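Local coordinates for protein particle-associated glycoside hydrolase (Acinetobacter phage Fri1, PDB 6C72) that acts as a trimeric tailspike of the virion and probably depolymerises the capsular polysaccharide of Acinetobacter baumannii during phage entry, at residues A273-H278 and E303-T308. Numbering follows the deposited sequence.
Sequences ALVYCH and EPNPAT. With ZN (zinc ion), chain H.
V275 packs its side chain beside the backbone of E303 and the amide end of N305. Its CB lies 4.1 Å from E303 O. Both methyls lie against the same oxygen, CG1 at 3.8 Å and CG2 at 4.0 Å from E303 O. CG1 is anti to the backbone N (chi1 178°), and it alone also reaches N305. It ends 3.2 Å from N305 ND2, a short contact, with the two side chains set at a slant to each other. N305 ND2 has its polar partner elsewhere, in the carboxylate of D310. The backbones also meet. E303 N donates to L274 O at 3.0 Å, with a bent N-H...O angle of 142°. This bond continues the parallel pairing of strands 272-275 and 300-302, successive coils of a right-handed beta-helix, the fold familiar from phage tailspikes. Just before the corner at Y276, P304 CA makes a CA-H...O contact of 3.4 Å with V275 O. CB and CG of the P304 ring also lie near this oxygen. The first segment then turns at Y276, while 303-308 lies in the loop after strand 300-302. Further along this loop, N305 to T308 form a type II turn, and T308 OG1 donates to N305 O at 2.9 Å. Beyond the corner, H278 leaves this contact and binds a zinc ion through NE2. Four waters complete the ligands modelled on the metal, and Y313 stacks on the imidazole.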
# COMPACT_ATOMS: atom_id res chain seq x y z
N ALA A 273 -1.82 23.81 0.23
CA ALA A 273 -2.33 23.64 -1.12
C ALA A 273 -1.30 22.91 -1.97
O ALA A 273 -0.10 23.22 -1.91
CB ALA A 273 -2.69 24.98 -1.77
N LEU A 274 -1.77 21.93 -2.73
CA LEU A 274 -1.00 21.28 -3.77
C LEU A 274 -1.54 21.77 -5.10
O LEU A 274 -2.72 21.58 -5.40
CB LEU A 274 -1.10 19.75 -3.68
CG LEU A 274 -0.81 19.10 -2.33
CD1 LEU A 274 -0.67 17.59 -2.50
CD2 LEU A 274 0.45 19.68 -1.72
N VAL A 275 -0.67 22.38 -5.91
CA VAL A 275 -1.08 23.05 -7.14
C VAL A 275 -0.46 22.42 -8.38
O VAL A 275 -1.14 22.27 -9.40
CB VAL A 275 -0.74 24.55 -7.06
CG1 VAL A 275 -1.12 25.26 -8.33
CG2 VAL A 275 -1.43 25.18 -5.85
N TYR A 276 0.80 22.00 -8.30
CA TYR A 276 1.48 21.42 -9.46
C TYR A 276 2.64 20.58 -8.90
O TYR A 276 3.69 21.12 -8.57
CB TYR A 276 1.97 22.51 -10.39
CG TYR A 276 2.56 22.10 -11.74
CD1 TYR A 276 2.69 20.76 -12.11
CD2 TYR A 276 3.02 23.07 -12.62
CE1 TYR A 276 3.24 20.42 -13.33
CE2 TYR A 276 3.58 22.75 -13.84
CZ TYR A 276 3.69 21.43 -14.20
OH TYR A 276 4.25 21.13 -15.43
N CYS A 277 2.42 19.26 -8.79
CA CYS A 277 3.38 18.36 -8.16
C CYS A 277 2.84 16.94 -8.26
O CYS A 277 1.66 16.73 -8.55
CB CYS A 277 3.63 18.72 -6.69
SG CYS A 277 2.12 18.83 -5.67
N HIS A 278 3.72 15.97 -8.03
CA HIS A 278 3.25 14.60 -7.93
C HIS A 278 4.11 13.85 -6.92
O HIS A 278 5.19 14.29 -6.53
CB HIS A 278 3.21 13.88 -9.30
CG HIS A 278 4.55 13.65 -9.94
ND1 HIS A 278 5.24 12.47 -9.80
CD2 HIS A 278 5.29 14.42 -10.76
CE1 HIS A 278 6.37 12.53 -10.48
NE2 HIS A 278 6.42 13.70 -11.08
N GLU A 303 -5.67 21.93 -5.91
CA GLU A 303 -6.31 22.72 -6.95
C GLU A 303 -5.30 23.26 -7.95
O GLU A 303 -4.79 24.38 -7.80
CB GLU A 303 -7.14 23.85 -6.35
CG GLU A 303 -7.93 24.61 -7.38
CD GLU A 303 -8.93 25.57 -6.77
OE1 GLU A 303 -8.79 25.96 -5.59
OE2 GLU A 303 -9.88 25.97 -7.49
N PRO A 304 -5.03 22.52 -9.02
CA PRO A 304 -4.32 23.10 -10.17
C PRO A 304 -5.06 24.32 -10.70
O PRO A 304 -6.30 24.34 -10.76
CB PRO A 304 -4.32 21.96 -11.20
CG PRO A 304 -4.39 20.72 -10.37
CD PRO A 304 -5.25 21.07 -9.17
N ASN A 305 -4.30 25.35 -11.08
CA ASN A 305 -4.92 26.56 -11.58
C ASN A 305 -5.59 26.29 -12.92
O ASN A 305 -5.01 25.63 -13.79
CB ASN A 305 -3.88 27.67 -11.72
CG ASN A 305 -3.41 28.19 -10.38
OD1 ASN A 305 -4.11 28.97 -9.73
ND2 ASN A 305 -2.22 27.78 -9.97
N PRO A 306 -6.81 26.79 -13.13
CA PRO A 306 -7.48 26.59 -14.43
C PRO A 306 -6.65 27.18 -15.55
O PRO A 306 -5.91 28.14 -15.35
CB PRO A 306 -8.81 27.35 -14.28
CG PRO A 306 -9.01 27.49 -12.80
CD PRO A 306 -7.64 27.58 -12.20
N ALA A 307 -6.73 26.53 -16.71
CA ALA A 307 -6.11 27.03 -17.94
C ALA A 307 -4.59 27.19 -17.79
O ALA A 307 -4.00 28.09 -18.39
CB ALA A 307 -6.75 28.34 -18.39
N THR A 308 -3.96 26.32 -17.01
CA THR A 308 -2.51 26.22 -16.95
C THR A 308 -2.11 24.76 -17.12
O THR A 308 -2.96 23.87 -17.21
CB THR A 308 -1.92 26.74 -15.63
OG1 THR A 308 -2.21 25.81 -14.58
CG2 THR A 308 -2.49 28.10 -15.28
ZN ZN H . 7.98 14.39 -12.22
O HOH W 1 7.40 16.36 -12.60
O HOH W 2 7.46 13.17 -14.06
O HOH W 3 9.44 15.01 -13.89
O HOH W 4 9.80 13.37 -11.30